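Local coordinates for possible prolidase (Bifidobacterium longum NCC2705, PDB 2P9B), which is probably a metal-dependent amidohydrolase acting on non-peptide carbon-nitrogen bonds, though it is named as a possible X-Pro dipeptidase, at residues 135-140 and 159-164; 163-168 and 201-206; 186-191 and 229-234; 243-248 and 259-264. All blocks are in the same frame, centred on the assembly; numbering follows the deposited sequence.

Contact 1 (135-140 and 159-164); sequences LGDVGY and ILASGP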
loop_
_atom_site.group_PDB
_atom_site.type_symbol
_atom_site.label_atom_id
_atom_site.label_comp_id
_atom_site.label_asym_id
_atom_site.label_seq_id
_atom_site.Cartn_x
_atom_site.Cartn_y
_atom_site.Cartn_z
ATOM N N LEU A 135 6.579 -2.029 -5.516
ATOM C CA LEU A 135 7.741 -2.678 -4.937
ATOM C C LEU A 135 8.270 -3.736 -5.890
ATOM O O LEU A 135 8.272 -4.926 -5.582
ATOM C CB LEU A 135 7.391 -3.312 -3.586
ATOM C CG LEU A 135 7.105 -2.284 -2.485
ATOM C CD1 LEU A 135 6.644 -2.985 -1.208
ATOM C CD2 LEU A 135 8.370 -1.461 -2.247
ATOM N N GLY A 136 8.713 -3.284 -7.054
ATOM C CA GLY A 136 9.249 -4.192 -8.047
ATOM C C GLY A 136 8.654 -3.914 -9.407
ATOM O O GLY A 136 7.633 -4.497 -9.776
ATOM N N ASP A 137 9.281 -3.001 -10.142
ATOM C CA ASP A 137 8.829 -2.642 -11.484
ATOM C C ASP A 137 9.703 -3.413 -12.470
ATOM O O ASP A 137 10.670 -4.056 -12.070
ATOM C CB ASP A 137 9.012 -1.139 -11.743
ATOM C CG ASP A 137 8.347 -0.266 -10.684
ATOM O OD1 ASP A 137 7.348 -0.709 -10.096
ATOM O OD2 ASP A 137 8.814 0.870 -10.452
ATOM N N VAL A 138 9.368 -3.352 -13.753
ATOM C CA VAL A 138 10.179 -4.045 -14.750
ATOM C C VAL A 138 11.420 -3.201 -15.024
ATOM O O VAL A 138 12.550 -3.689 -14.968
ATOM C CB VAL A 138 9.399 -4.258 -16.065
ATOM C CG1 VAL A 138 10.318 -4.846 -17.126
ATOM C CG2 VAL A 138 8.219 -5.181 -15.820
ATOM N N GLY A 139 11.192 -1.926 -15.316
ATOM C CA GLY A 139 12.279 -1.004 -15.581
ATOM C C GLY A 139 11.950 0.311 -14.904
ATOM O O GLY A 139 11.640 0.334 -13.716
ATOM N N TYR A 140 11.996 1.406 -15.654
ATOM C CA TYR A 140 11.687 2.705 -15.079
ATOM C C TYR A 140 10.408 3.315 -15.646
ATOM O O TYR A 140 10.211 4.535 -15.621
ATOM C CB TYR A 140 12.894 3.628 -15.255
ATOM C CG TYR A 140 14.087 3.095 -14.495
ATOM C CD1 TYR A 140 14.044 2.967 -13.107
ATOM C CD2 TYR A 140 15.223 2.632 -15.164
ATOM C CE1 TYR A 140 15.094 2.384 -12.397
ATOM C CE2 TYR A 140 16.284 2.045 -14.459
ATOM C CZ TYR A 140 16.209 1.925 -13.077
ATOM O OH TYR A 140 17.238 1.335 -12.374
ATOM N N ILE A 159 2.157 8.208 -6.781
ATOM C CA ILE A 159 2.978 7.005 -6.839
ATOM C C ILE A 159 4.397 7.079 -6.290
ATOM O O ILE A 159 5.144 8.015 -6.583
ATOM C CB ILE A 159 3.113 6.502 -8.314
ATOM C CG1 ILE A 159 1.735 6.199 -8.903
ATOM C CG2 ILE A 159 4.002 5.258 -8.370
ATOM C CD1 ILE A 159 1.786 5.821 -10.389
ATOM N N LEU A 160 4.750 6.096 -5.464
ATOM C CA LEU A 160 6.117 5.972 -4.977
ATOM C C LEU A 160 6.602 4.799 -5.822
ATOM O O LEU A 160 6.170 3.665 -5.620
ATOM C CB LEU A 160 6.176 5.611 -3.496
ATOM C CG LEU A 160 6.145 6.786 -2.518
ATOM C CD1 LEU A 160 4.751 7.393 -2.466
ATOM C CD2 LEU A 160 6.569 6.287 -1.148
ATOM N N ALA A 161 7.474 5.086 -6.783
ATOM C CA ALA A 161 7.998 4.067 -7.692
ATOM C C ALA A 161 9.337 3.519 -7.220
ATOM O O ALA A 161 10.251 4.274 -6.913
ATOM C CB ALA A 161 8.145 4.656 -9.098
ATOM N N SER A 162 9.442 2.196 -7.188
ATOM C CA SER A 162 10.651 1.528 -6.729
ATOM C C SER A 162 11.648 1.174 -7.820
ATOM O O SER A 162 12.811 0.902 -7.526
ATOM C CB SER A 162 10.269 0.227 -6.034
ATOM O OG SER A 162 9.775 -0.693 -7.000
ATOM N N GLY A 163 11.207 1.169 -9.072
ATOM C CA GLY A 163 12.110 0.740 -10.125
ATOM C C GLY A 163 12.235 -0.764 -9.920
ATOM O O GLY A 163 11.449 -1.340 -9.161
ATOM N N PRO A 164 13.190 -1.442 -10.570
ATOM C CA PRO A 164 13.285 -2.892 -10.349
ATOM C C PRO A 164 13.728 -3.247 -8.933
ATOM O O PRO A 164 14.513 -2.528 -8.321
ATOM C CB PRO A 164 14.289 -3.347 -11.412
ATOM C CG PRO A 164 15.074 -2.105 -11.723
ATOM C CD PRO A 164 14.054 -1.012 -11.680
#

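Contact 2 (163-168 and 201-206); sequences GPLMAI and AIKIAA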
loop_
_atom_site.group_PDB
_atom_site.type_symbol
_atom_site.label_atom_id
_atom_site.label_comp_id
_atom_site.label_asym_id
_atom_site.label_seq_id
_atom_site.Cartn_x
_atom_site.Cartn_y
_atom_site.Cartn_z
ATOM N N GLY A 163 11.207 1.169 -9.072
ATOM C CA GLY A 163 12.110 0.740 -10.125
ATOM C C GLY A 163 12.235 -0.764 -9.920
ATOM O O GLY A 163 11.449 -1.340 -9.161
ATOM N N PRO A 164 13.190 -1.442 -10.570
ATOM C CA PRO A 164 13.285 -2.892 -10.349
ATOM C C PRO A 164 13.728 -3.247 -8.933
ATOM O O PRO A 164 14.513 -2.528 -8.321
ATOM C CB PRO A 164 14.289 -3.347 -11.412
ATOM C CG PRO A 164 15.074 -2.105 -11.723
ATOM C CD PRO A 164 14.054 -1.012 -11.680
ATOM N N LEU A 165 13.223 -4.353 -8.402
ATOM C CA LEU A 165 13.623 -4.731 -7.055
ATOM C C LEU A 165 15.026 -5.309 -7.115
ATOM O O LEU A 165 15.492 -5.727 -8.175
ATOM C CB LEU A 165 12.639 -5.736 -6.446
ATOM C CG LEU A 165 12.496 -7.135 -7.041
ATOM C CD1 LEU A 165 13.653 -8.019 -6.599
ATOM C CD2 LEU A 165 11.178 -7.729 -6.567
HETATM N N MSE A 166 15.706 -5.310 -5.975
HETATM C CA MSE A 166 17.060 -5.836 -5.905
HETATM C C MSE A 166 17.048 -7.173 -5.192
HETATM O O MSE A 166 16.421 -7.319 -4.143
HETATM C CB MSE A 166 17.958 -4.862 -5.153
HETATM C CG MSE A 166 17.907 -3.455 -5.721
HETATM SE SE MSE A 166 18.809 -2.175 -4.621
HETATM C CE MSE A 166 20.636 -2.828 -4.925
ATOM N N ALA A 167 17.738 -8.153 -5.762
ATOM C CA ALA A 167 17.766 -9.470 -5.150
ATOM C C ALA A 167 18.776 -10.391 -5.795
ATOM O O ALA A 167 19.326 -10.098 -6.855
ATOM C CB ALA A 167 16.391 -10.105 -5.241
ATOM N N ILE A 168 19.015 -11.511 -5.128
ATOM C CA ILE A 168 19.916 -12.525 -5.647
ATOM C C ILE A 168 19.032 -13.277 -6.638
ATOM O O ILE A 168 17.951 -13.739 -6.276
ATOM C CB ILE A 168 20.376 -13.466 -4.525
ATOM C CG1 ILE A 168 21.081 -12.651 -3.436
ATOM C CG2 ILE A 168 21.299 -14.540 -5.088
ATOM C CD1 ILE A 168 21.549 -13.464 -2.249
ATOM N N ALA A 201 11.399 5.069 -4.010
ATOM C CA ALA A 201 11.142 3.905 -3.166
ATOM C C ALA A 201 12.143 2.825 -3.587
ATOM O O ALA A 201 12.610 2.821 -4.724
ATOM C CB ALA A 201 9.701 3.399 -3.353
ATOM N N ILE A 202 12.503 1.941 -2.660
ATOM C CA ILE A 202 13.427 0.849 -2.962
ATOM C C ILE A 202 12.839 -0.446 -2.416
ATOM O O ILE A 202 12.247 -0.454 -1.334
ATOM C CB ILE A 202 14.814 1.064 -2.307
ATOM C CG1 ILE A 202 15.543 2.234 -2.975
ATOM C CG2 ILE A 202 15.654 -0.203 -2.437
ATOM C CD1 ILE A 202 15.919 1.987 -4.430
ATOM N N LYS A 203 12.993 -1.530 -3.171
ATOM C CA LYS A 203 12.507 -2.841 -2.752
ATOM C C LYS A 203 13.647 -3.856 -2.808
ATOM O O LYS A 203 14.327 -3.984 -3.829
ATOM C CB LYS A 203 11.373 -3.317 -3.664
ATOM C CG LYS A 203 10.933 -4.754 -3.414
ATOM C CD LYS A 203 10.418 -4.936 -1.991
ATOM C CE LYS A 203 9.682 -6.260 -1.850
ATOM N NZ LYS A 203 8.862 -6.291 -0.611
ATOM N N ILE A 204 13.854 -4.558 -1.698
ATOM C CA ILE A 204 14.890 -5.582 -1.598
ATOM C C ILE A 204 14.208 -6.911 -1.286
ATOM O O ILE A 204 13.241 -6.947 -0.524
ATOM C CB ILE A 204 15.868 -5.306 -0.424
ATOM C CG1 ILE A 204 16.492 -3.916 -0.550
ATOM C CG2 ILE A 204 16.966 -6.360 -0.403
ATOM C CD1 ILE A 204 17.259 -3.495 0.695
ATOM N N ALA A 205 14.699 -7.993 -1.880
ATOM C CA ALA A 205 14.168 -9.319 -1.593
ATOM C C ALA A 205 15.168 -9.907 -0.593
ATOM O O ALA A 205 16.249 -10.349 -0.975
ATOM C CB ALA A 205 14.118 -10.165 -2.863
ATOM N N ALA A 206 14.822 -9.876 0.688
ATOM C CA ALA A 206 15.713 -10.399 1.725
ATOM C C ALA A 206 15.679 -11.917 1.761
ATOM O O ALA A 206 16.653 -12.565 2.144
ATOM C CB ALA A 206 15.308 -9.848 3.088
HETATM O O HOH W 1 13.991 -1.084 -5.878
HETATM O O HOH W 2 17.444 -12.165 -2.604
#

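Contact 3 (186-191 and 229-234); sequences EARTAV and MRAICD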
loop_
_atom_site.group_PDB
_atom_site.type_symbol
_atom_site.label_atom_id
_atom_site.label_comp_id
_atom_site.label_asym_id
_atom_site.label_seq_id
_atom_site.Cartn_x
_atom_site.Cartn_y
_atom_site.Cartn_z
ATOM N N GLU A 186 28.694 -3.911 -4.438
ATOM C CA GLU A 186 27.823 -4.200 -5.569
ATOM C C GLU A 186 26.419 -3.689 -5.263
ATOM O O GLU A 186 25.773 -3.086 -6.112
ATOM C CB GLU A 186 27.771 -5.706 -5.847
ATOM C CG GLU A 186 26.725 -6.092 -6.887
ATOM C CD GLU A 186 26.521 -7.594 -7.014
ATOM O OE1 GLU A 186 26.456 -8.279 -5.974
ATOM O OE2 GLU A 186 26.406 -8.085 -8.155
ATOM N N ALA A 187 25.959 -3.935 -4.038
ATOM C CA ALA A 187 24.633 -3.506 -3.614
ATOM C C ALA A 187 24.486 -1.984 -3.628
ATOM O O ALA A 187 23.459 -1.459 -4.051
ATOM C CB ALA A 187 24.330 -4.044 -2.213
ATOM N N ARG A 188 25.509 -1.281 -3.152
ATOM C CA ARG A 188 25.465 0.177 -3.114
ATOM C C ARG A 188 25.432 0.745 -4.527
ATOM O O ARG A 188 24.740 1.728 -4.802
ATOM C CB ARG A 188 26.677 0.737 -2.359
ATOM C CG ARG A 188 26.583 2.232 -2.061
ATOM C CD ARG A 188 27.806 2.739 -1.303
ATOM N NE ARG A 188 27.868 2.257 0.077
ATOM C CZ ARG A 188 27.166 2.765 1.090
ATOM N NH1 ARG A 188 26.336 3.782 0.891
ATOM N NH2 ARG A 188 27.303 2.257 2.309
ATOM N N THR A 189 26.181 0.122 -5.428
ATOM C CA THR A 189 26.210 0.581 -6.814
ATOM C C THR A 189 24.850 0.361 -7.465
ATOM O O THR A 189 24.378 1.190 -8.239
ATOM C CB THR A 189 27.284 -0.169 -7.628
ATOM O OG1 THR A 189 28.579 0.116 -7.084
ATOM C CG2 THR A 189 27.250 0.258 -9.084
ATOM N N ALA A 190 24.217 -0.760 -7.143
ATOM C CA ALA A 190 22.923 -1.078 -7.712
ATOM C C ALA A 190 21.849 -0.092 -7.267
ATOM O O ALA A 190 21.058 0.378 -8.087
ATOM C CB ALA A 190 22.528 -2.500 -7.339
ATOM N N VAL A 191 21.819 0.232 -5.978
ATOM C CA VAL A 191 20.820 1.166 -5.482
ATOM C C VAL A 191 21.064 2.554 -6.087
ATOM O O VAL A 191 20.121 3.288 -6.372
ATOM C CB VAL A 191 20.834 1.240 -3.927
ATOM C CG1 VAL A 191 22.160 1.786 -3.433
ATOM C CG2 VAL A 191 19.680 2.100 -3.437
HETATM N N MSE A 229 22.337 -5.283 2.654
HETATM C CA MSE A 229 21.189 -4.415 2.876
HETATM C C MSE A 229 21.531 -3.135 3.625
HETATM O O MSE A 229 20.850 -2.120 3.467
HETATM C CB MSE A 229 20.069 -5.175 3.603
HETATM C CG MSE A 229 19.477 -6.331 2.780
HETATM SE SE MSE A 229 17.904 -7.156 3.492
HETATM C CE MSE A 229 18.729 -8.231 4.811
ATOM N N ARG A 230 22.576 -3.175 4.447
ATOM C CA ARG A 230 22.969 -1.985 5.185
ATOM C C ARG A 230 23.499 -0.962 4.186
ATOM O O ARG A 230 23.274 0.240 4.333
ATOM C CB ARG A 230 24.056 -2.305 6.222
ATOM C CG ARG A 230 24.473 -1.083 7.031
ATOM C CD ARG A 230 25.652 -1.328 7.972
ATOM N NE ARG A 230 25.330 -2.171 9.126
ATOM C CZ ARG A 230 25.545 -3.481 9.187
ATOM N NH1 ARG A 230 26.087 -4.119 8.157
ATOM N NH2 ARG A 230 25.235 -4.156 10.286
ATOM N N ALA A 231 24.198 -1.445 3.164
ATOM C CA ALA A 231 24.750 -0.560 2.142
ATOM C C ALA A 231 23.615 0.045 1.321
ATOM O O ALA A 231 23.647 1.223 0.968
ATOM C CB ALA A 231 25.711 -1.333 1.235
ATOM N N ILE A 232 22.607 -0.772 1.025
ATOM C CA ILE A 232 21.452 -0.311 0.256
ATOM C C ILE A 232 20.680 0.739 1.051
ATOM O O ILE A 232 20.324 1.790 0.524
ATOM C CB ILE A 232 20.512 -1.488 -0.081
ATOM C CG1 ILE A 232 21.205 -2.435 -1.067
ATOM C CG2 ILE A 232 19.208 -0.974 -0.677
ATOM C CD1 ILE A 232 20.447 -3.731 -1.313
ATOM N N CYS A 233 20.431 0.459 2.325
ATOM C CA CYS A 233 19.693 1.395 3.164
ATOM C C CYS A 233 20.444 2.699 3.395
ATOM O O CYS A 233 19.847 3.770 3.367
ATOM C CB CYS A 233 19.351 0.747 4.502
ATOM S SG CYS A 233 18.099 -0.533 4.350
ATOM N N ASP A 234 21.750 2.612 3.631
ATOM C CA ASP A 234 22.548 3.814 3.861
ATOM C C ASP A 234 22.448 4.750 2.663
ATOM O O ASP A 234 22.193 5.944 2.814
ATOM C CB ASP A 234 24.016 3.442 4.099
ATOM C CG ASP A 234 24.904 4.660 4.290
ATOM O OD1 ASP A 234 24.678 5.418 5.258
ATOM O OD2 ASP A 234 25.829 4.860 3.472
#

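Contact 4 (243-248 and 259-264); sequences VGAHAQ and AGVDTI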
loop_
_atom_site.group_PDB
_atom_site.type_symbol
_atom_site.label_atom_id
_atom_site.label_comp_id
_atom_site.label_asym_id
_atom_site.label_seq_id
_atom_site.Cartn_x
_atom_site.Cartn_y
_atom_site.Cartn_z
ATOM N N VAL A 243 13.058 2.314 2.207
ATOM C CA VAL A 243 13.380 0.978 1.733
ATOM C C VAL A 243 12.463 -0.085 2.322
ATOM O O VAL A 243 12.185 -0.085 3.518
ATOM C CB VAL A 243 14.837 0.628 2.099
ATOM C CG1 VAL A 243 15.181 -0.779 1.636
ATOM C CG2 VAL A 243 15.780 1.651 1.481
ATOM N N GLY A 244 11.997 -0.982 1.461
ATOM C CA GLY A 244 11.144 -2.068 1.889
ATOM C C GLY A 244 11.860 -3.364 1.585
ATOM O O GLY A 244 12.597 -3.462 0.601
ATOM N N ALA A 245 11.674 -4.359 2.441
ATOM C CA ALA A 245 12.312 -5.642 2.222
ATOM C C ALA A 245 11.270 -6.725 2.378
ATOM O O ALA A 245 10.507 -6.736 3.338
ATOM C CB ALA A 245 13.437 -5.855 3.223
ATOM N N HIS A 246 11.225 -7.617 1.408
ATOM C CA HIS A 246 10.294 -8.717 1.458
ATOM C C HIS A 246 11.027 -9.819 2.225
ATOM O O HIS A 246 12.137 -10.209 1.869
ATOM C CB HIS A 246 9.919 -9.100 0.020
ATOM C CG HIS A 246 10.173 -10.526 -0.334
ATOM N ND1 HIS A 246 9.420 -11.564 0.169
ATOM C CD2 HIS A 246 11.057 -11.082 -1.196
ATOM C CE1 HIS A 246 9.827 -12.699 -0.372
ATOM N NE2 HIS A 246 10.819 -12.435 -1.204
ATOM N N ALA A 247 10.422 -10.271 3.320
ATOM C CA ALA A 247 11.023 -11.309 4.149
ATOM C C ALA A 247 9.918 -12.156 4.761
ATOM O O ALA A 247 8.972 -11.620 5.337
ATOM C CB ALA A 247 11.866 -10.674 5.245
ATOM N N GLN A 248 10.035 -13.473 4.623
ATOM C CA GLN A 248 9.037 -14.388 5.169
ATOM C C GLN A 248 9.606 -15.369 6.197
ATOM O O GLN A 248 9.099 -16.479 6.366
ATOM C CB GLN A 248 8.325 -15.155 4.039
ATOM C CG GLN A 248 9.191 -15.579 2.847
ATOM C CD GLN A 248 10.213 -16.660 3.182
ATOM O OE1 GLN A 248 10.154 -17.779 2.658
ATOM N NE2 GLN A 248 11.161 -16.325 4.040
ATOM N N ALA A 259 19.781 -4.008 9.213
ATOM C CA ALA A 259 20.314 -3.183 8.131
ATOM C C ALA A 259 19.692 -1.790 8.094
ATOM O O ALA A 259 20.287 -0.854 7.557
ATOM C CB ALA A 259 20.104 -3.882 6.791
ATOM N N GLY A 260 18.490 -1.652 8.647
ATOM C CA GLY A 260 17.838 -0.354 8.656
ATOM C C GLY A 260 16.677 -0.212 7.682
ATOM O O GLY A 260 16.296 0.902 7.325
ATOM N N VAL A 261 16.120 -1.340 7.252
ATOM C CA VAL A 261 14.989 -1.345 6.327
ATOM C C VAL A 261 13.794 -0.672 6.989
ATOM O O VAL A 261 13.476 -0.943 8.148
ATOM C CB VAL A 261 14.615 -2.798 5.920
ATOM C CG1 VAL A 261 13.307 -2.822 5.145
ATOM C CG2 VAL A 261 15.717 -3.389 5.075
ATOM N N ASP A 262 13.128 0.201 6.243
ATOM C CA ASP A 262 11.980 0.939 6.759
ATOM C C ASP A 262 10.672 0.162 6.852
ATOM O O ASP A 262 9.872 0.402 7.757
ATOM C CB ASP A 262 11.810 2.188 5.919
ATOM C CG ASP A 262 13.087 2.985 5.861
ATOM O OD1 ASP A 262 13.426 3.619 6.883
ATOM O OD2 ASP A 262 13.765 2.951 4.814
ATOM N N THR A 263 10.446 -0.754 5.917
ATOM C CA THR A 263 9.227 -1.551 5.948
ATOM C C THR A 263 9.519 -3.013 5.668
ATOM O O THR A 263 10.337 -3.343 4.807
ATOM C CB THR A 263 8.188 -1.070 4.903
ATOM O OG1 THR A 263 8.718 -1.235 3.585
ATOM C CG2 THR A 263 7.832 0.382 5.133
ATOM N N ILE A 264 8.857 -3.884 6.415
ATOM C CA ILE A 264 9.014 -5.317 6.222
ATOM C C ILE A 264 7.730 -5.786 5.544
ATOM O O ILE A 264 6.638 -5.531 6.055
ATOM C CB ILE A 264 9.146 -6.060 7.567
ATOM C CG1 ILE A 264 10.405 -5.595 8.309
ATOM C CG2 ILE A 264 9.160 -7.572 7.328
ATOM C CD1 ILE A 264 11.713 -5.923 7.608
#

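Contact 1 (135-140 and 159-164)
Ala161, just past the end of strand 158-160, brings its CB to 4.1 Å from Asp137 OD2, while the helix 141-150 side chain Val142 touches both residues. Ser162 turns its CB toward the loop 135-140 and uses its hydroxyl in two ways. With OG between the backbone N and the carbonyl carbon (chi1 69°), the oxygen accepts from Gly136 N at 2.8 Å and donates to the carbonyl of its own successor, Ser162 OG to Gly163 O, in the plane of that carbonyl and on a lone pair. Gly136 O of this loop accepts from His79 ND1, a residue of a possible, unconfirmed metal site. Gly163, at positive phi, presents both its N and its O to Asp137. Gly163 N gives its hydrogen to Asp137 OD2 at 2.8 Å, from above the carboxylate plane and with a bend at the hydrogen. In return, Asp137 N reaches Gly163 O at 2.9 Å in a nearly straight bond (168°), standing well above the carbonyl plane, apart from the hydroxyl's approach. Asp137 OD1 is hydrogen-bonded to Thr134 OG1. Pro164 then lies along the loop. Its CA makes a CH...O contact with Asp137 O (3.3 Å), and its CD sits 3.4 Å from Gly139 O and 3.6 Å from Tyr140 CE1, the tyrosine crossing the proline at about a right angle and bonding through OH to Asn194. Ser162 OG takes the N-H of Gly136, the Asp137 carboxylate that of Gly163, and Gly163 O, with two donors, that of Asp137, so a hydroxyl, a carboxylate and a carbonyl together tie the two loops.

Contact 2 (163-168 and 201-206)
Met166 and Ile204 form a single bridge between strands 166-167 and 202-205 of the TIM-barrel-type fold, the paired residues advancing in the same direction along both chains. Two backbone hydrogen bonds carry the join. Met166 N donates to Lys203 O at 2.9 Å, 168° at the hydrogen, and Ala205 N donates to Met166 O, also at 2.9 Å, nearly in line with the carbonyl bond. CH...O contacts fill in beside them, from Leu165 CA to Lys203 O (3.4 Å) and from Ile204 CA to Met166 O. A water takes over at each end: one receives the Lys203 N hydrogen and donates to Pro164 O, the other receives that of Ile168 N and donates to Ala205 O. Of the apolar contacts, on one side Leu165 CB rests 3.6 Å from Lys203 CG, and the methyls Ala167 CB and Ala205 CB are pressed to 3.3 Å, tighter than ordinary van der Waals contact. On the other, the selenomethionine Met166 passes its SE within 4.3 Å of Ile202 CG2, then bends at chi3 (69°) toward helix 184-196. Lys203 sets CG anti to its backbone N (chi1 172°), leaving it beside Leu165, and the bent chain carries NZ to a salt bridge with Glu265. Direct bonding is therefore confined to the middle of the pair, with water replacing it where the strands part. Alternation puts Met166, Ile202 and Ile204 on the side facing helices 184-196 and 226-238, in the apolar layer, whereas Lys203 lies on the other side, its side chain touching residues of a possible, unconfirmed metal site.

Contact 3 (186-191 and 229-234)
Ala187 and Ile232 meet where two outer helices of the TIM-barrel-type amidohydrolase fold pack side by side. Ala187 CB lies 3.7 Å from Ile232 CG1, and Val191 CG2 sits 4.2 Å from Ile232 CG2, so the isoleucine's two branches serve successive turns of helix 184-196. The small alanines help the segment axes come within 7.9 Å at 32°, both helices running in roughly the same direction. Toward the solvent side, Arg188 reaches across to Asp234. With its CG anti to the backbone N (chi1 -170°) and a bend at chi3, the guanidinium passes beside Ala231, whose O lies over one face. The Asp234 carboxylate meets the guanidinium edge with its own plane steeply turned, 77° away. Farther out, Arg188 NH1 also forms a salt bridge with Glu235, and Asp234 OD2 has a weak bond from Gln238 NE2. Inward, Ile232 and Val191 rest on Met166 and Ile202, so the strands support the apolar half. At the bridge itself, Arg188 NH1 donates to the anti lone pair of Asp234 OD2 at 2.8 Å, while the bond from Arg188 NH2 to the same oxygen, at 3.2 Å, is weak.

Contact 4 (243-248 and 259-264)
Gly244 and Thr263, and then Ala245 and Ile264, pair in parallel register, with Thr263 N donating to Val243 O at 3.0 Å and Ala245 N to Thr263 O at 2.9 Å. Ahead of this ladder a side chain stands in for backbone. Asp262 places CG beside its own N (chi1 -54°), which brings OD2 to Val243 N at 2.8 Å in an almost straight bond (172°) using the anti lone pair. Asp262 N adds a weak bond to Val243 O. The carboxylate is gripped from outside as well, OD2 by His237 NE2 and OD1 by Leu285 N, so its position is fixed from several directions. Thr263 OG1 rises from the face opposite Ile264 and comes 3.1 Å from Gly244 CA, where the absence of a side chain leaves it room; its hydroxyl is engaged by Glu265 and Arg133. On the other face Val261 leans over the strand, its CG1 3.6 Å from Ala245 CB and 3.4 Å from Val243 O. Together these contacts close a beta-alpha-beta unit: strand 243-247, helix 250-259, ended at Gly260 by a Schellman motif, and strand 263-264. Ser256 of that helix covers Ala245, Val261 and Ile264, Cys233 of helix 226-238 touches Val243 and Val261, and strand 202-205 flanks strand 243-247.

How the contacts relate
All four contacts are buried; contact 3 lies farthest out, about 23 Å from the centre of the chain (centre to centre) against 14 to 16 Å for the others, between two helices that pack on the strands of contacts 2 and 4. Contacts 1 and 2 share Gly163 and Pro164, the first dense with side-chain-to-backbone bonds, the second a short backbone ladder extended by water. Contacts 2 and 4 join through neighbouring strands 202-205 and 243-247. Contact 3 meets contact 2 through the Met166 and Ile204 side chains and contact 4 through Met229 and Cys233 against 259-261. Its chemistry is mixed: apolar toward the sheet, with a salt bridge among partly exposed residues.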